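Local coordinates for protein probable AP endonuclease (African swine fever virus, PDB 6KI3) that probably cleaves DNA on the 5' side of abasic sites as a zinc-dependent repair endonuclease and probably also trims mismatched 3' ends as an exonuclease, at residues A[117-122]-A[142-147]; A[239-244]-A[273-278]. All coordinates share one frame; numbering follows the deposited sequence.

Contact 1 (A[117-122]-A[142-147]); sequences LVLHLG and VVIYLE. With ZN (zinc ion), chain K; ZN (zinc ion), chain J; nucleotides of chain C.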
ATOM      1  N   LEU A 117       5.374  -6.164  -4.304  1.00 26.20           N
ATOM      2  CA  LEU A 117       5.717  -6.358  -2.902  1.00 30.04           C
ATOM      3  C   LEU A 117       6.069  -5.013  -2.286  1.00 29.47           C
ATOM      4  O   LEU A 117       6.943  -4.304  -2.795  1.00 30.70           O
ATOM      5  CB  LEU A 117       6.889  -7.334  -2.742  1.00 25.77           C
ATOM      6  CG  LEU A 117       7.235  -7.750  -1.311  1.00 26.36           C
ATOM      7  CD1 LEU A 117       6.168  -8.673  -0.743  1.00 24.29           C
ATOM      8  CD2 LEU A 117       8.606  -8.409  -1.254  1.00 32.00           C
ATOM      9  N   VAL A 118       5.393  -4.667  -1.194  1.00 28.51           N
ATOM     10  CA  VAL A 118       5.603  -3.391  -0.521  1.00 27.92           C
ATOM     11  C   VAL A 118       6.689  -3.553   0.533  1.00 25.97           C
ATOM     12  O   VAL A 118       6.598  -4.427   1.405  1.00 27.80           O
ATOM     13  CB  VAL A 118       4.298  -2.879   0.111  1.00 29.09           C
ATOM     14  CG1 VAL A 118       4.536  -1.546   0.808  1.00 25.75           C
ATOM     15  CG2 VAL A 118       3.209  -2.750  -0.943  1.00 30.42           C
ATOM     16  N   LEU A 119       7.715  -2.711   0.456  1.00 27.35           N
ATOM     17  CA  LEU A 119       8.755  -2.637   1.470  1.00 30.31           C
ATOM     18  C   LEU A 119       8.770  -1.238   2.069  1.00 27.74           C
ATOM     19  O   LEU A 119       8.493  -0.248   1.386  1.00 27.74           O
ATOM     20  CB  LEU A 119      10.137  -2.974   0.893  1.00 26.97           C
ATOM     21  CG  LEU A 119      10.316  -4.378   0.308  1.00 31.52           C
ATOM     22  CD1 LEU A 119      11.779  -4.647  -0.022  1.00 35.25           C
ATOM     23  CD2 LEU A 119       9.773  -5.432   1.260  1.00 29.15           C
ATOM     24  N   HIS A 120       9.094  -1.164   3.358  1.00 25.73           N
ATOM     25  CA  HIS A 120       9.094   0.100   4.080  1.00 30.00           C
ATOM     26  C   HIS A 120      10.441   0.791   3.939  1.00 31.94           C
ATOM     27  O   HIS A 120      11.486   0.196   4.217  1.00 34.85           O
ATOM     28  CB  HIS A 120       8.770  -0.122   5.557  1.00 28.10           C
ATOM     29  CG  HIS A 120       7.323  -0.392   5.819  1.00 27.68           C
ATOM     30  ND1 HIS A 120       6.820  -0.591   7.086  1.00 26.14           N
ATOM     31  CD2 HIS A 120       6.269  -0.492   4.976  1.00 28.17           C
ATOM     32  CE1 HIS A 120       5.519  -0.804   7.012  1.00 28.56           C
ATOM     33  NE2 HIS A 120       5.159  -0.749   5.741  1.00 30.95           N
ATOM     34  N   LEU A 121      10.409   2.048   3.505  1.00 31.01           N
ATOM     35  CA  LEU A 121      11.621   2.850   3.457  1.00 32.14           C
ATOM     36  C   LEU A 121      12.129   3.114   4.867  1.00 37.93           C
ATOM     37  O   LEU A 121      11.348   3.308   5.802  1.00 39.24           O
ATOM     38  CB  LEU A 121      11.360   4.173   2.740  1.00 33.86           C
ATOM     39  CG  LEU A 121      11.175   4.119   1.224  1.00 32.56           C
ATOM     40  CD1 LEU A 121      10.731   5.472   0.700  1.00 29.74           C
ATOM     41  CD2 LEU A 121      12.467   3.679   0.554  1.00 36.11           C
ATOM     42  N   GLY A 122      13.450   3.113   5.018  1.00 40.72           N
ATOM     43  CA  GLY A 122      14.053   3.434   6.291  1.00 41.24           C
ATOM     44  C   GLY A 122      14.343   4.915   6.431  1.00 43.17           C
ATOM     45  O   GLY A 122      14.309   5.678   5.468  1.00 39.06           O
ATOM     46  N   VAL A 142       6.918  -8.444 -11.134  1.00 35.74           N
ATOM     47  CA  VAL A 142       6.669  -8.047  -9.753  1.00 35.01           C
ATOM     48  C   VAL A 142       7.453  -6.774  -9.469  1.00 36.19           C
ATOM     49  O   VAL A 142       8.671  -6.729  -9.675  1.00 36.49           O
ATOM     50  CB  VAL A 142       7.054  -9.159  -8.761  1.00 34.94           C
ATOM     51  CG1 VAL A 142       6.786  -8.713  -7.332  1.00 31.02           C
ATOM     52  CG2 VAL A 142       6.292 -10.438  -9.077  1.00 34.92           C
ATOM     53  N   VAL A 143       6.755  -5.747  -8.989  1.00 32.03           N
ATOM     54  CA  VAL A 143       7.345  -4.441  -8.716  1.00 29.73           C
ATOM     55  C   VAL A 143       7.529  -4.284  -7.214  1.00 31.05           C
ATOM     56  O   VAL A 143       6.599  -4.527  -6.437  1.00 30.76           O
ATOM     57  CB  VAL A 143       6.466  -3.310  -9.277  1.00 29.68           C
ATOM     58  CG1 VAL A 143       6.972  -1.955  -8.802  1.00 33.06           C
ATOM     59  CG2 VAL A 143       6.430  -3.369 -10.795  1.00 29.93           C
ATOM     60  N   ILE A 144       8.727  -3.879  -6.803  1.00 32.52           N
ATOM     61  CA  ILE A 144       8.974  -3.528  -5.408  1.00 32.58           C
ATOM     62  C   ILE A 144       8.464  -2.107  -5.192  1.00 34.43           C
ATOM     63  O   ILE A 144       9.002  -1.152  -5.756  1.00 34.81           O
ATOM     64  CB  ILE A 144      10.459  -3.647  -5.047  1.00 32.90           C
ATOM     65  CG1 ILE A 144      10.949  -5.083  -5.243  1.00 36.12           C
ATOM     66  CG2 ILE A 144      10.693  -3.196  -3.613  1.00 26.75           C
ATOM     67  CD1 ILE A 144      12.387  -5.298  -4.818  1.00 31.24           C
ATOM     68  N   TYR A 145       7.416  -1.965  -4.382  1.00 28.42           N
ATOM     69  CA  TYR A 145       6.828  -0.666  -4.075  1.00 31.15           C
ATOM     70  C   TYR A 145       7.427  -0.153  -2.771  1.00 28.60           C
ATOM     71  O   TYR A 145       7.194  -0.729  -1.704  1.00 25.91           O
ATOM     72  CB  TYR A 145       5.306  -0.762  -3.975  1.00 32.49           C
ATOM     73  CG  TYR A 145       4.608  -0.921  -5.306  1.00 33.05           C
ATOM     74  CD1 TYR A 145       4.337   0.182  -6.105  1.00 30.46           C
ATOM     75  CD2 TYR A 145       4.210  -2.172  -5.759  1.00 30.90           C
ATOM     76  CE1 TYR A 145       3.696   0.044  -7.320  1.00 30.25           C
ATOM     77  CE2 TYR A 145       3.567  -2.321  -6.975  1.00 31.32           C
ATOM     78  CZ  TYR A 145       3.313  -1.209  -7.751  1.00 31.08           C
ATOM     79  OH  TYR A 145       2.674  -1.349  -8.961  1.00 31.03           O
ATOM     80  N   LEU A 146       8.197   0.929  -2.857  1.00 27.34           N
ATOM     81  CA  LEU A 146       8.782   1.545  -1.673  1.00 28.48           C
ATOM     82  C   LEU A 146       7.755   2.471  -1.032  1.00 28.23           C
ATOM     83  O   LEU A 146       7.286   3.423  -1.667  1.00 27.74           O
ATOM     84  CB  LEU A 146      10.052   2.308  -2.039  1.00 31.72           C
ATOM     85  CG  LEU A 146      11.152   1.477  -2.703  1.00 33.39           C
ATOM     86  CD1 LEU A 146      12.396   2.318  -2.940  1.00 34.00           C
ATOM     87  CD2 LEU A 146      11.478   0.250  -1.864  1.00 32.58           C
ATOM     88  N   GLU A 147       7.406   2.194   0.222  1.00 24.94           N
ATOM     89  CA  GLU A 147       6.344   2.921   0.902  1.00 27.76           C
ATOM     90  C   GLU A 147       6.901   4.123   1.652  1.00 27.70           C
ATOM     91  O   GLU A 147       7.979   4.054   2.250  1.00 26.16           O
ATOM     92  CB  GLU A 147       5.597   2.002   1.871  1.00 23.06           C
ATOM     93  CG  GLU A 147       4.422   2.671   2.572  1.00 25.29           C
ATOM     94  CD  GLU A 147       3.624   1.713   3.433  1.00 26.74           C
ATOM     95  OE1 GLU A 147       2.694   2.174   4.126  1.00 25.85           O
ATOM     96  OE2 GLU A 147       3.923   0.501   3.417  1.00 25.38           O
TER
HETATM   97 ZN    ZN K 303       3.139  -0.637   5.055  1.00 26.00          ZN
HETATM   98 ZN    ZN J 302       0.733   1.392   4.503  1.00 28.15          ZN
ATOM     99  O5' 3DR C   1       0.184  -0.568   7.684  1.00 33.08           O
ATOM    100  P   3DR C   1       1.452   0.412   7.544  1.00 26.94           P
ATOM    101  OP1 3DR C   1       2.533  -0.476   6.976  1.00 29.09           O
ATOM    102  OP2 3DR C   1       0.960   1.483   6.605  1.00 28.08           O
ATOM    103  OP3 3DR C   1       1.723   0.878   8.954  1.00 30.61           O
ATOM    104  C2' 3DR C   1      -1.801  -4.491   7.328  1.00 25.79           C
ATOM    105  C5' 3DR C   1       0.331  -1.908   8.147  1.00 27.94           C
ATOM    106  C4' 3DR C   1      -1.057  -2.472   8.420  1.00 28.69           C
ATOM    107  O4' 3DR C   1      -1.923  -2.122   7.339  1.00 30.08           O
ATOM    108  C1' 3DR C   1      -2.557  -3.281   6.796  1.00 26.98           C
ATOM    109  C3' 3DR C   1      -1.047  -3.986   8.540  1.00 27.44           C
ATOM    110  O3' 3DR C   1      -1.766  -4.364   9.715  1.00 31.46           O
TER
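His120 and Glu147 meet at the C-terminal ends of two neighbouring parallel strands of the TIM barrel, 116-120 and 143-147, which helix 126-134 connects as a beta-alpha-beta unit. They illustrate how a barrel keeps its packing in the wall and its chemistry at the strand ends. Along the wall the pairing is close and regular. Leu117 N donates to Val143 O, Tyr145 N to Leu117 O, Leu119 N to Tyr145 O and Glu147 N to Leu119 O, the last at 2.9 Å; past the strand end Leu121 N adds a weak bond to Glu147 O.

Leu117, Leu119, Ile144 and Leu146 share the face turned to the surrounding helices, where helix 96-112 receives Leu117 and Leu119. Leu119 CD1 lies 4.0 Å from Ile144 CG2, and Leu121 crosses Leu146 at about a right angle with Leu121 CD2 3.8 Å from Leu146 CD1. Val118, His120, Tyr145 and Glu147 take the other face. There Val118 CG1 comes within 3.4 Å of Glu147 OE2.

The DNA-facing end is the more open part: His120 remains partly exposed, and metal bonds take over from side-chain packing. Glu147 is fully extended, with CG anti to its backbone N (chi1 -177°), which carries its carboxylate off the strand toward the barrel interior, where it bridges two zinc ions. Glu147 OE1 binds one at 2.1 Å, together with Asp184, His223 and Glu276; OE2 binds the other, which His83 also holds. His120 runs alongside Glu147 in the same direction, its ring turned 84° from the carboxylate plane. The abasic-site analogue in chain C joins both ions through its phosphate: OP1 is 2.0 Å from the zinc ion that His120 NE2 holds at 2.1 Å.

Contact 2 (A[239-244]-A[273-278]); sequences ASLFEG and AILERN. With ZN (zinc ion), chain J; nucleotides of chain C.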
ATOM      1  N   ALA A 239      -6.831   5.373  10.546  1.00 28.62           N
ATOM      2  CA  ALA A 239      -8.230   5.658  10.823  1.00 27.36           C
ATOM      3  C   ALA A 239      -9.001   5.674   9.512  1.00 27.40           C
ATOM      4  O   ALA A 239      -8.427   5.845   8.433  1.00 29.01           O
ATOM      5  CB  ALA A 239      -8.399   6.987  11.569  1.00 27.01           C
ATOM      6  N   SER A 240     -10.314   5.492   9.618  1.00 28.75           N
ATOM      7  CA  SER A 240     -11.167   5.502   8.439  1.00 30.76           C
ATOM      8  C   SER A 240     -11.226   6.898   7.829  1.00 34.13           C
ATOM      9  O   SER A 240     -11.076   7.910   8.518  1.00 32.12           O
ATOM     10  CB  SER A 240     -12.576   5.025   8.793  1.00 33.08           C
ATOM     11  OG  SER A 240     -12.591   3.634   9.062  1.00 32.23           O
ATOM     12  N   LEU A 241     -11.448   6.939   6.515  1.00 35.31           N
ATOM     13  CA  LEU A 241     -11.483   8.205   5.794  1.00 36.29           C
ATOM     14  C   LEU A 241     -12.560   9.118   6.366  1.00 38.27           C
ATOM     15  O   LEU A 241     -13.684   8.682   6.635  1.00 38.30           O
ATOM     16  CB  LEU A 241     -11.735   7.957   4.306  1.00 34.98           C
ATOM     17  CG  LEU A 241     -10.797   6.968   3.606  1.00 33.09           C
ATOM     18  CD1 LEU A 241     -11.165   6.826   2.135  1.00 31.10           C
ATOM     19  CD2 LEU A 241      -9.341   7.382   3.768  1.00 29.97           C
ATOM     20  N   PHE A 242     -12.201  10.389   6.562  1.00 38.52           N
ATOM     21  CA  PHE A 242     -13.071  11.415   7.138  1.00 36.99           C
ATOM     22  C   PHE A 242     -13.440  11.123   8.588  1.00 37.52           C
ATOM     23  O   PHE A 242     -14.403  11.691   9.112  1.00 46.73           O
ATOM     24  CB  PHE A 242     -14.343  11.613   6.305  1.00 36.59           C
ATOM     25  CG  PHE A 242     -14.082  11.881   4.853  1.00 38.56           C
ATOM     26  CD1 PHE A 242     -13.799  13.163   4.413  1.00 39.17           C
ATOM     27  CD2 PHE A 242     -14.129  10.853   3.927  1.00 35.88           C
ATOM     28  CE1 PHE A 242     -13.560  13.415   3.076  1.00 42.78           C
ATOM     29  CE2 PHE A 242     -13.892  11.097   2.589  1.00 33.38           C
ATOM     30  CZ  PHE A 242     -13.608  12.380   2.162  1.00 42.13           C
ATOM     31  N   GLU A 243     -12.694  10.241   9.253  1.00 36.97           N
ATOM     32  CA  GLU A 243     -12.902   9.957  10.667  1.00 37.55           C
ATOM     33  C   GLU A 243     -11.634  10.160  11.485  1.00 38.58           C
ATOM     34  O   GLU A 243     -11.610   9.820  12.674  1.00 36.80           O
ATOM     35  CB  GLU A 243     -13.434   8.531  10.856  1.00 35.86           C
ATOM     36  CG  GLU A 243     -14.692   8.228  10.050  1.00 35.67           C
ATOM     37  CD  GLU A 243     -15.392   6.957  10.498  1.00 43.54           C
ATOM     38  OE1 GLU A 243     -16.619   6.848  10.286  1.00 52.58           O
ATOM     39  OE2 GLU A 243     -14.720   6.070  11.066  1.00 40.54           O
ATOM     40  N   GLY A 244     -10.582  10.708  10.880  1.00 35.50           N
ATOM     41  CA  GLY A 244      -9.344  10.973  11.584  1.00 35.03           C
ATOM     42  C   GLY A 244      -8.937  12.430  11.520  1.00 39.07           C
ATOM     43  O   GLY A 244      -9.727  13.283  11.109  1.00 37.32           O
ATOM     44  N   ALA A 273      -5.331   1.532  -5.238  1.00 32.57           N
ATOM     45  CA  ALA A 273      -5.580   2.217  -3.976  1.00 30.34           C
ATOM     46  C   ALA A 273      -6.055   1.196  -2.955  1.00 29.36           C
ATOM     47  O   ALA A 273      -7.059   0.513  -3.180  1.00 29.12           O
ATOM     48  CB  ALA A 273      -6.612   3.335  -4.146  1.00 29.06           C
ATOM     49  N   ILE A 274      -5.338   1.097  -1.838  1.00 27.46           N
ATOM     50  CA  ILE A 274      -5.608   0.104  -0.805  1.00 26.67           C
ATOM     51  C   ILE A 274      -5.938   0.827   0.493  1.00 28.42           C
ATOM     52  O   ILE A 274      -5.168   1.679   0.949  1.00 25.63           O
ATOM     53  CB  ILE A 274      -4.410  -0.843  -0.604  1.00 24.71           C
ATOM     54  CG1 ILE A 274      -4.010  -1.497  -1.929  1.00 25.24           C
ATOM     55  CG2 ILE A 274      -4.738  -1.897   0.440  1.00 21.57           C
ATOM     56  CD1 ILE A 274      -5.025  -2.480  -2.461  1.00 23.71           C
ATOM     57  N   LEU A 275      -7.081   0.485   1.084  1.00 25.88           N
ATOM     58  CA  LEU A 275      -7.438   0.956   2.417  1.00 25.94           C
ATOM     59  C   LEU A 275      -6.943  -0.052   3.445  1.00 25.53           C
ATOM     60  O   LEU A 275      -7.188  -1.255   3.310  1.00 24.00           O
ATOM     61  CB  LEU A 275      -8.951   1.147   2.552  1.00 27.76           C
ATOM     62  CG  LEU A 275      -9.633   2.322   1.842  1.00 30.58           C
ATOM     63  CD1 LEU A 275      -9.729   2.110   0.335  1.00 28.79           C
ATOM     64  CD2 LEU A 275     -11.014   2.566   2.436  1.00 30.85           C
ATOM     65  N   GLU A 276      -6.247   0.433   4.465  1.00 25.38           N
ATOM     66  CA  GLU A 276      -5.645  -0.427   5.483  1.00 30.48           C
ATOM     67  C   GLU A 276      -6.346  -0.171   6.815  1.00 31.43           C
ATOM     68  O   GLU A 276      -5.922   0.673   7.607  1.00 29.38           O
ATOM     69  CB  GLU A 276      -4.143  -0.177   5.576  1.00 24.55           C
ATOM     70  CG  GLU A 276      -3.434  -0.217   4.233  1.00 27.09           C
ATOM     71  CD  GLU A 276      -1.944   0.028   4.354  1.00 27.71           C
ATOM     72  OE1 GLU A 276      -1.172  -0.955   4.347  1.00 23.96           O
ATOM     73  OE2 GLU A 276      -1.545   1.207   4.463  1.00 25.64           O
ATOM     74  N   ARG A 277      -7.364  -0.948   7.087  1.00 29.38           N
ATOM     75  CA  ARG A 277      -8.092  -0.816   8.311  1.00 34.14           C
ATOM     76  C   ARG A 277      -7.970  -2.011   9.182  1.00 36.64           C
ATOM     77  O   ARG A 277      -8.135  -3.083   8.744  1.00 38.72           O
ATOM     78  CB  ARG A 277      -9.564  -0.636   8.064  1.00 34.63           C
ATOM     79  CG  ARG A 277      -9.976   0.634   7.419  1.00 33.76           C
ATOM     80  CD  ARG A 277      -9.625   1.891   8.144  1.00 30.03           C
ATOM     81  NE  ARG A 277      -9.637   2.858   7.100  1.00 32.31           N
ATOM     82  CZ  ARG A 277      -8.596   3.171   6.374  1.00 30.18           C
ATOM     83  NH1 ARG A 277      -7.424   2.694   6.639  1.00 28.80           N
ATOM     84  NH2 ARG A 277      -8.730   4.008   5.413  1.00 33.50           N
ATOM     85  N   ASN A 278      -7.692  -1.780  10.427  1.00 38.49           N
ATOM     86  CA  ASN A 278      -7.630  -2.807  11.383  1.00 44.52           C
ATOM     87  C   ASN A 278      -8.695  -2.514  12.415  1.00 48.68           C
ATOM     88  O   ASN A 278      -8.740  -1.443  12.944  1.00 47.84           O
ATOM     89  CB  ASN A 278      -6.316  -2.712  12.125  1.00 45.60           C
ATOM     90  CG  ASN A 278      -5.163  -3.354  11.412  1.00 54.79           C
ATOM     91  OD1 ASN A 278      -5.286  -3.859  10.309  1.00 55.73           O
ATOM     92  ND2 ASN A 278      -4.011  -3.338  12.063  1.00 52.84           N
TER
HETATM   93 ZN    ZN J 302       0.733   1.392   4.503  1.00 28.15          ZN
ATOM     94  O5' 3DR C   1       0.184  -0.568   7.684  1.00 33.08           O
ATOM     95  P   3DR C   1       1.452   0.412   7.544  1.00 26.94           P
ATOM     96  OP1 3DR C   1       2.533  -0.476   6.976  1.00 29.09           O
ATOM     97  OP2 3DR C   1       0.960   1.483   6.605  1.00 28.08           O
ATOM     98  OP3 3DR C   1       1.723   0.878   8.954  1.00 30.61           O
ATOM     99  C2' 3DR C   1      -1.801  -4.491   7.328  1.00 25.79           C
ATOM    100  C5' 3DR C   1       0.331  -1.908   8.147  1.00 27.94           C
ATOM    101  C4' 3DR C   1      -1.057  -2.472   8.420  1.00 28.69           C
ATOM    102  O4' 3DR C   1      -1.923  -2.122   7.339  1.00 30.08           O
ATOM    103  C1' 3DR C   1      -2.557  -3.281   6.796  1.00 26.98           C
ATOM    104  C3' 3DR C   1      -1.047  -3.986   8.540  1.00 27.44           C
ATOM    105  O3' 3DR C   1      -1.766  -4.364   9.715  1.00 31.46           O
ATOM    106  P    DC C   2      -0.983  -4.747  11.065  1.00 38.81           P
ATOM    107  OP1  DC C   2      -1.931  -4.568  12.186  1.00 34.27           O
ATOM    108  OP2  DC C   2       0.311  -4.028  11.063  1.00 40.32           O
ATOM    109  O5'  DC C   2      -0.667  -6.303  10.901  1.00 34.77           O
ATOM    110  C5'  DC C   2      -1.725  -7.249  10.929  1.00 29.36           C
ATOM    111  C4'  DC C   2      -1.229  -8.611  10.487  1.00 35.15           C
ATOM    112  O4'  DC C   2      -0.260  -9.111  11.444  1.00 27.90           O
ATOM    113  C3'  DC C   2      -2.300  -9.687  10.377  1.00 31.23           C
ATOM    114  O3'  DC C   2      -1.956 -10.581   9.327  1.00 33.48           O
ATOM    115  C2'  DC C   2      -2.235 -10.363  11.745  1.00 33.01           C
ATOM    116  C1'  DC C   2      -0.745 -10.287  12.063  1.00 32.90           C
ATOM    117  N1   DC C   2      -0.450 -10.198  13.521  1.00 33.30           N
ATOM    118  C2   DC C   2       0.673 -10.852  14.043  1.00 31.96           C
ATOM    119  O2   DC C   2       1.401 -11.501  13.282  1.00 33.07           O
ATOM    120  N3   DC C   2       0.930 -10.754  15.371  1.00 33.21           N
ATOM    121  C4   DC C   2       0.122 -10.043  16.157  1.00 36.05           C
ATOM    122  N4   DC C   2       0.417  -9.976  17.461  1.00 34.16           N
ATOM    123  C5   DC C   2      -1.025  -9.368  15.645  1.00 31.82           C
ATOM    124  C6   DC C   2      -1.269  -9.471  14.335  1.00 32.49           C
TER
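A buried contact between a loop and a strand end, centred on Arg277, joins segment 239-244 to segment 273-278 in the TIM barrel. The loop follows strand 238-239 and leads toward helix 258-269, while Arg277 lies just beyond strand 272-275. It is an example of an arginine that meets a loop with the flat face of its guanidinium while its N-H groups are bonded to other parts of the chain.

The guanidinium group lies flat beneath a backbone carbonyl: Ala239 O stands 3.3 Å above its plane, over the centre, and is 3.4 Å from Arg277 CZ. On the opposite face Leu275 CB sits toward the rim, so the flat group is layered between the loop backbone and its own strand. A bend at chi2 (-59°) folds the arginine chain, and Ser240 packs along the folded part, with Ser240 OG 3.6 Å from Arg277 CD and Ser240 CA 3.3 Å from Arg277 NE. Leu241 crosses Arg277 at about a right angle, placing Leu241 CD2 3.8 Å from Arg277 NH2; its other methyl, CD1, approaches Leu275 CD2 at 4.3 Å. The loop turns here through a type II beta turn from Ser240 to Glu243, closed by Glu243 N to Ser240 O.

Glu292 of helix 282-300 ties both sides together, forming a salt bridge with Arg277 NH2 and hydrogen bonds with Ser240 OG and Leu241 N. Leu224 O and Asn225 OD1 accept further bonds from the guanidinium, which should hold its plane in position.

The neighbouring residue faces the active site. Glu276 extends to the zinc ion shared with Glu147, Asp184 and His223, while its backbone O receives a weak bond from Arg277 NH1 and another bond from His238 ND1. Its carboxylate atom OE2 is the zinc ligand, at 2.3 Å.

Overall arrangement
Both contacts are buried and reach the same barrel sheet, but they occupy different places in it, their centres about 20 Å apart. Contact 1 pairs two adjacent strands, so regular backbone hydrogen bonding and leucine-rich packing dominate until the strands end at the metals. Contact 2 has a smaller interface and sets a loop against a strand end; there a carbonyl over a guanidinium and a few apolar contacts make up the interface, with polar bonds supplied largely by residues from elsewhere in the chain. They converge on one zinc ion, to which 142-147 and 273-278 each contribute a glutamate. In contact 1 both paired segments reach the metal site, whereas in contact 2 the 239-244 loop supplies packing and no ligand to that ion.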